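Local coordinates for putative methyltransferase (Emericella variicolor, PDB 7DMB), which probably transfers methyl groups from S-adenosylmethionine as a trans-acting partner of a polyketide synthase in calbistrin biosynthesis, at residues R195-T209 against Q227-F241. Residues are numbered along the deposited sequence; the frame is centred on the assembly and turned at random.
With SAH (S-adenosyl-L-homocysteine), chain C.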
loop_
_atom_site.group_PDB
_atom_site.type_symbol
_atom_site.label_atom_id
_atom_site.label_comp_id
_atom_site.label_asym_id
_atom_site.label_seq_id
_atom_site.Cartn_x
_atom_site.Cartn_y
_atom_site.Cartn_z
ATOM N N ARG A 195 21.183 6.445 -11.834
ATOM C CA ARG A 195 22.554 6.848 -12.101
ATOM C C ARG A 195 23.434 5.653 -12.459
ATOM O O ARG A 195 24.409 5.809 -13.210
ATOM C CB ARG A 195 23.121 7.597 -10.901
ATOM C CG ARG A 195 22.604 9.035 -10.782
ATOM C CD ARG A 195 23.242 9.738 -9.600
ATOM N NE ARG A 195 22.848 9.120 -8.338
ATOM C CZ ARG A 195 23.609 8.288 -7.631
ATOM N NH1 ARG A 195 24.822 7.963 -8.063
ATOM N NH2 ARG A 195 23.156 7.788 -6.490
ATOM N N THR A 196 23.105 4.452 -11.948
ATOM C CA THR A 196 23.901 3.262 -12.250
ATOM C C THR A 196 23.557 2.692 -13.620
ATOM O O THR A 196 24.448 2.251 -14.356
ATOM C CB THR A 196 23.699 2.171 -11.192
ATOM O OG1 THR A 196 23.959 2.687 -9.875
ATOM C CG2 THR A 196 24.628 0.989 -11.479
ATOM N N ASN A 197 22.269 2.661 -13.962
ATOM C CA ASN A 197 21.799 2.270 -15.290
ATOM C C ASN A 197 20.929 3.404 -15.818
ATOM O O ASN A 197 19.709 3.420 -15.587
ATOM C CB ASN A 197 21.029 0.952 -15.257
ATOM C CG ASN A 197 20.555 0.515 -16.652
ATOM O OD1 ASN A 197 20.850 1.174 -17.670
ATOM N ND2 ASN A 197 19.805 -0.591 -16.701
ATOM N N PRO A 198 21.511 4.364 -16.550
ATOM C CA PRO A 198 20.720 5.510 -17.041
ATOM C C PRO A 198 19.731 5.145 -18.132
ATOM O O PRO A 198 18.927 6.009 -18.529
ATOM C CB PRO A 198 21.786 6.497 -17.555
ATOM C CG PRO A 198 23.125 5.911 -17.146
ATOM C CD PRO A 198 22.931 4.451 -16.924
ATOM N N GLY A 199 19.746 3.901 -18.607
ATOM C CA GLY A 199 18.758 3.419 -19.553
ATOM C C GLY A 199 17.772 2.452 -18.923
ATOM O O GLY A 199 17.235 1.562 -19.597
ATOM N N LEU A 200 17.522 2.639 -17.627
ATOM C CA LEU A 200 16.729 1.695 -16.848
ATOM C C LEU A 200 15.420 1.354 -17.554
ATOM O O LEU A 200 14.707 2.237 -18.040
ATOM C CB LEU A 200 16.452 2.287 -15.458
ATOM C CG LEU A 200 16.360 1.317 -14.274
ATOM C CD1 LEU A 200 17.698 0.634 -14.002
ATOM C CD2 LEU A 200 15.820 2.033 -13.018
ATOM N N ARG A 201 15.128 0.060 -17.641
ATOM C CA ARG A 201 13.829 -0.429 -18.093
ATOM C C ARG A 201 13.011 -0.774 -16.846
ATOM O O ARG A 201 13.369 -1.685 -16.095
ATOM C CB ARG A 201 14.011 -1.627 -19.027
ATOM C CG ARG A 201 14.875 -1.288 -20.260
ATOM C CD ARG A 201 15.356 -2.528 -21.012
ATOM N NE ARG A 201 16.149 -3.420 -20.162
ATOM C CZ ARG A 201 16.458 -4.682 -20.473
ATOM N NH1 ARG A 201 16.047 -5.197 -21.623
ATOM N NH2 ARG A 201 17.172 -5.436 -19.636
ATOM N N ILE A 202 11.948 -0.007 -16.599
ATOM C CA ILE A 202 11.148 -0.114 -15.378
ATOM C C ILE A 202 9.731 -0.516 -15.759
ATOM O O ILE A 202 9.174 -0.003 -16.738
ATOM C CB ILE A 202 11.087 1.196 -14.554
ATOM C CG1 ILE A 202 12.458 1.673 -14.124
ATOM C CG2 ILE A 202 10.236 1.009 -13.286
ATOM C CD1 ILE A 202 12.857 2.950 -14.826
ATOM N N LEU A 203 9.148 -1.426 -14.976
ATOM C CA LEU A 203 7.736 -1.760 -15.079
ATOM C C LEU A 203 7.134 -1.650 -13.688
ATOM O O LEU A 203 7.699 -2.186 -12.729
ATOM C CB LEU A 203 7.530 -3.167 -15.644
ATOM C CG LEU A 203 6.087 -3.584 -15.964
ATOM C CD1 LEU A 203 6.020 -4.325 -17.300
ATOM C CD2 LEU A 203 5.523 -4.433 -14.851
ATOM N N GLU A 204 6.006 -0.959 -13.558
ATOM C CA GLU A 204 5.303 -0.924 -12.271
ATOM C C GLU A 204 4.009 -1.738 -12.352
ATOM O O GLU A 204 3.166 -1.496 -13.231
ATOM C CB GLU A 204 5.015 0.509 -11.821
ATOM C CG GLU A 204 4.175 0.566 -10.549
ATOM C CD GLU A 204 4.030 1.967 -10.046
ATOM O OE1 GLU A 204 4.557 2.882 -10.723
ATOM O OE2 GLU A 204 3.393 2.161 -8.984
ATOM N N ILE A 205 3.878 -2.722 -11.449
ATOM C CA ILE A 205 2.663 -3.516 -11.283
ATOM C C ILE A 205 1.633 -2.691 -10.522
ATOM O O ILE A 205 1.979 -1.975 -9.576
ATOM C CB ILE A 205 2.954 -4.826 -10.511
ATOM C CG1 ILE A 205 4.132 -5.597 -11.113
ATOM C CG2 ILE A 205 1.693 -5.711 -10.422
ATOM C CD1 ILE A 205 3.811 -6.190 -12.430
ATOM N N GLY A 206 0.363 -2.821 -10.907
ATOM C CA GLY A 206 -0.760 -2.226 -10.193
ATOM C C GLY A 206 -0.548 -0.794 -9.744
ATOM O O GLY A 206 -0.808 -0.454 -8.593
ATOM N N ALA A 207 -0.024 0.037 -10.642
ATOM C CA ALA A 207 0.348 1.402 -10.299
ATOM C C ALA A 207 -0.858 2.244 -9.889
ATOM O O ALA A 207 -0.697 3.232 -9.160
ATOM C CB ALA A 207 1.052 2.038 -11.487
ATOM N N GLY A 208 -2.038 1.884 -10.367
ATOM C CA GLY A 208 -3.285 2.457 -9.891
ATOM C C GLY A 208 -3.373 3.948 -10.105
ATOM O O GLY A 208 -3.278 4.442 -11.230
ATOM N N THR A 209 -3.597 4.663 -8.993
ATOM C CA THR A 209 -3.671 6.120 -8.978
ATOM C C THR A 209 -2.315 6.775 -9.214
ATOM O O THR A 209 -2.267 7.973 -9.491
ATOM C CB THR A 209 -4.226 6.606 -7.632
ATOM O OG1 THR A 209 -3.228 6.429 -6.611
ATOM C CG2 THR A 209 -5.475 5.823 -7.248
ATOM N N GLN A 227 16.983 12.262 -17.679
ATOM C CA GLN A 227 16.015 11.186 -17.472
ATOM C C GLN A 227 16.782 9.879 -17.339
ATOM O O GLN A 227 17.390 9.411 -18.307
ATOM C CB GLN A 227 15.003 11.133 -18.618
ATOM C CG GLN A 227 14.270 12.479 -18.772
ATOM C CD GLN A 227 13.214 12.461 -19.857
ATOM O OE1 GLN A 227 12.862 11.399 -20.373
ATOM N NE2 GLN A 227 12.695 13.635 -20.202
ATOM N N LEU A 228 16.771 9.304 -16.131
ATOM C CA LEU A 228 17.642 8.171 -15.824
ATOM C C LEU A 228 16.989 6.831 -16.140
ATOM O O LEU A 228 17.240 5.833 -15.460
ATOM C CB LEU A 228 18.078 8.203 -14.358
ATOM C CG LEU A 228 18.751 9.481 -13.867
ATOM C CD1 LEU A 228 19.200 9.351 -12.409
ATOM C CD2 LEU A 228 19.924 9.830 -14.782
ATOM N N TYR A 229 16.165 6.797 -17.178
ATOM C CA TYR A 229 15.491 5.584 -17.591
ATOM C C TYR A 229 15.278 5.664 -19.090
ATOM O O TYR A 229 15.208 6.756 -19.654
ATOM C CB TYR A 229 14.142 5.405 -16.871
ATOM C CG TYR A 229 13.115 6.491 -17.159
ATOM C CD1 TYR A 229 12.015 6.237 -17.973
ATOM C CD2 TYR A 229 13.254 7.768 -16.622
ATOM C CE1 TYR A 229 11.089 7.226 -18.246
ATOM C CE2 TYR A 229 12.320 8.753 -16.873
ATOM C CZ TYR A 229 11.243 8.475 -17.687
ATOM O OH TYR A 229 10.331 9.464 -17.941
ATOM N N SER A 230 15.185 4.502 -19.729
ATOM C CA SER A 230 14.837 4.451 -21.141
ATOM C C SER A 230 13.340 4.300 -21.352
ATOM O O SER A 230 12.804 4.784 -22.355
ATOM C CB SER A 230 15.591 3.297 -21.836
ATOM O OG SER A 230 15.272 2.033 -21.261
ATOM N N SER A 231 12.651 3.679 -20.400
ATOM C CA SER A 231 11.287 3.234 -20.618
ATOM C C SER A 231 10.652 2.995 -19.253
ATOM O O SER A 231 11.218 2.269 -18.426
ATOM C CB SER A 231 11.295 1.951 -21.466
ATOM O OG SER A 231 10.004 1.452 -21.720
ATOM N N TYR A 232 9.494 3.605 -19.015
ATOM C CA TYR A 232 8.680 3.308 -17.835
ATOM C C TYR A 232 7.372 2.687 -18.306
ATOM O O TYR A 232 6.564 3.360 -18.953
ATOM C CB TYR A 232 8.421 4.569 -17.002
ATOM C CG TYR A 232 7.938 4.297 -15.589
ATOM C CD1 TYR A 232 8.762 4.549 -14.499
ATOM C CD2 TYR A 232 6.662 3.781 -15.346
ATOM C CE1 TYR A 232 8.344 4.295 -13.210
ATOM C CE2 TYR A 232 6.235 3.513 -14.044
ATOM C CZ TYR A 232 7.078 3.782 -12.980
ATOM O OH TYR A 232 6.680 3.536 -11.680
ATOM N N VAL A 233 7.156 1.414 -17.983
ATOM C CA VAL A 233 5.902 0.730 -18.292
ATOM C C VAL A 233 5.007 0.818 -17.055
ATOM O O VAL A 233 5.244 0.157 -16.044
ATOM C CB VAL A 233 6.130 -0.714 -18.740
ATOM C CG1 VAL A 233 4.815 -1.334 -19.143
ATOM C CG2 VAL A 233 7.151 -0.769 -19.912
ATOM N N PHE A 234 3.999 1.681 -17.134
ATOM C CA PHE A 234 2.963 1.840 -16.115
ATOM C C PHE A 234 1.884 0.793 -16.363
ATOM O O PHE A 234 1.242 0.807 -17.419
ATOM C CB PHE A 234 2.401 3.262 -16.212
ATOM C CG PHE A 234 1.352 3.629 -15.168
ATOM C CD1 PHE A 234 1.647 4.549 -14.176
ATOM C CD2 PHE A 234 0.058 3.122 -15.230
ATOM C CE1 PHE A 234 0.688 4.923 -13.231
ATOM C CE2 PHE A 234 -0.903 3.490 -14.299
ATOM C CZ PHE A 234 -0.588 4.386 -13.293
ATOM N N THR A 235 1.702 -0.141 -15.427
ATOM C CA THR A 235 0.675 -1.161 -15.605
ATOM C C THR A 235 -0.240 -1.231 -14.394
ATOM O O THR A 235 0.105 -0.819 -13.279
ATOM C CB THR A 235 1.246 -2.575 -15.893
ATOM O OG1 THR A 235 1.870 -3.128 -14.721
ATOM C CG2 THR A 235 2.246 -2.524 -17.044
ATOM N N ASP A 236 -1.431 -1.756 -14.660
ATOM C CA ASP A 236 -2.418 -2.091 -13.650
ATOM C C ASP A 236 -3.217 -3.246 -14.224
ATOM O O ASP A 236 -3.156 -3.525 -15.426
ATOM C CB ASP A 236 -3.324 -0.890 -13.294
ATOM C CG ASP A 236 -4.069 -1.077 -11.963
ATOM O OD1 ASP A 236 -5.181 -1.652 -11.975
ATOM O OD2 ASP A 236 -3.533 -0.663 -10.910
ATOM N N ILE A 237 -3.946 -3.941 -13.358
ATOM C CA ILE A 237 -4.883 -4.919 -13.889
ATOM C C ILE A 237 -6.073 -4.234 -14.547
ATOM O O ILE A 237 -6.741 -4.830 -15.404
ATOM C CB ILE A 237 -5.358 -5.872 -12.781
ATOM C CG1 ILE A 237 -5.968 -7.139 -13.396
ATOM C CG2 ILE A 237 -6.332 -5.155 -11.848
ATOM C CD1 ILE A 237 -6.358 -8.214 -12.374
ATOM N N SER A 238 -6.354 -2.991 -14.160
ATOM C CA SER A 238 -7.518 -2.253 -14.626
ATOM C C SER A 238 -7.081 -1.110 -15.528
ATOM O O SER A 238 -6.381 -0.202 -15.060
ATOM C CB SER A 238 -8.312 -1.710 -13.442
ATOM O OG SER A 238 -9.394 -0.932 -13.906
ATOM N N PRO A 239 -7.462 -1.107 -16.810
ATOM C CA PRO A 239 -7.136 0.037 -17.677
ATOM C C PRO A 239 -7.905 1.301 -17.339
ATOM O O PRO A 239 -7.617 2.346 -17.929
ATOM C CB PRO A 239 -7.502 -0.472 -19.086
ATOM C CG PRO A 239 -7.653 -1.982 -18.940
ATOM C CD PRO A 239 -8.158 -2.179 -17.548
ATOM N N LEU A 240 -8.870 1.248 -16.416
ATOM C CA LEU A 240 -9.642 2.441 -16.092
ATOM C C LEU A 240 -8.784 3.527 -15.454
ATOM O O LEU A 240 -9.189 4.691 -15.439
ATOM C CB LEU A 240 -10.812 2.072 -15.177
ATOM C CG LEU A 240 -11.860 1.199 -15.877
ATOM C CD1 LEU A 240 -12.942 0.737 -14.900
ATOM C CD2 LEU A 240 -12.462 1.928 -17.088
ATOM N N PHE A 241 -7.602 3.170 -14.949
ATOM C CA PHE A 241 -6.686 4.117 -14.331
ATOM C C PHE A 241 -5.915 4.957 -15.346
ATOM O O PHE A 241 -5.350 5.987 -14.969
ATOM C CB PHE A 241 -5.682 3.357 -13.448
ATOM C CG PHE A 241 -6.264 2.857 -12.143
ATOM C CD1 PHE A 241 -6.696 3.756 -11.169
ATOM C CD2 PHE A 241 -6.373 1.501 -11.890
ATOM C CE1 PHE A 241 -7.240 3.319 -9.960
ATOM C CE2 PHE A 241 -6.907 1.039 -10.671
ATOM C CZ PHE A 241 -7.342 1.956 -9.703
HETATM N N SAH C . -0.294 1.376 -6.389
HETATM C CA SAH C . -1.633 1.843 -5.934
HETATM C CB SAH C . -1.872 1.536 -4.451
HETATM C CG SAH C . -2.319 0.110 -4.207
HETATM S SD SAH C . -4.002 -0.254 -4.793
HETATM C C SAH C . -1.752 3.349 -6.177
HETATM O O SAH C . -2.844 3.755 -6.625
HETATM O OXT SAH C . -0.741 4.052 -5.936
HETATM C "C5'" SAH C . -3.737 -1.830 -5.646
HETATM C "C4'" SAH C . -3.688 -1.663 -7.149
HETATM O "O4'" SAH C . -3.288 -2.921 -7.747
HETATM C "C3'" SAH C . -5.034 -1.291 -7.776
HETATM O "O3'" SAH C . -4.848 -0.217 -8.688
HETATM C "C2'" SAH C . -5.478 -2.593 -8.451
HETATM O "O2'" SAH C . -6.279 -2.423 -9.601
HETATM C "C1'" SAH C . -4.145 -3.231 -8.818
HETATM N N9 SAH C . -4.222 -4.684 -8.926
HETATM C C8 SAH C . -5.030 -5.501 -8.176
HETATM N N7 SAH C . -4.902 -6.771 -8.462
HETATM C C5 SAH C . -3.957 -6.798 -9.477
HETATM C C6 SAH C . -3.392 -7.859 -10.211
HETATM N N6 SAH C . -3.720 -9.135 -10.030
HETATM N N1 SAH C . -2.471 -7.544 -11.154
HETATM C C2 SAH C . -2.151 -6.256 -11.331
HETATM N N3 SAH C . -2.612 -5.181 -10.698
HETATM C C4 SAH C . -3.527 -5.517 -9.771
HETATM O O HOH W 1 17.927 6.813 -21.075
HETATM O O HOH W 2 10.358 -0.229 -19.198
HETATM O O HOH W 3 -0.261 -4.560 -13.190
HETATM O O HOH W 4 -4.660 6.572 -12.371
#
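G208 N makes a weak hydrogen bond to D236 OD2 where two parallel strands of a Rossmann-like methyltransferase sheet end at the cofactor, a worked example of how a beta-alpha-beta unit (strand 200-205, helix 211-220, strand 229-236) makes an S-adenosyl-L-homocysteine site. Strands 200-205 and 231-236 run 8° apart, joined through I202 N to S231 O, V233 N to I202 O and E204 N to V233 O. T235 then grips E204 O twice, through its backbone N and through OG1 (2.6 Å), and A207 N donates to T235 O, tying the start of the glycine-rich loop to the end of the neighbouring strand.

E204 can be followed outward. CG stands anti to the backbone N (chi1 175°) and the chain stays extended; CB lies 3.5 Å, CG 4.0 Å and CD 3.5 Å from Y232 OH. That hydroxyl donates to OE1, which lies in the plane of the tyrosine ring, at 2.4 Å, a length so short that its exact value is doubtful; the carboxylate is turned 68° from the ring. T213 of helix 211-220 is hydrogen-bonded to OE1 as well. Two residues along from Y232, on the same face of the sheet, the F234 ring takes A207 CB over one face, 3.5 Å from its centroid, while G208 O lies at the ring's edge.

At the ligand, D236 takes the ribose in a two-pronged grip: OD1 accepts from O2' and OD2 from O3'. G208 CA rests over the centre of the F241 ring, 3.7 Å from its centroid, and T209 OG1 donates to the ligand carboxylate atom O at 2.7 Å.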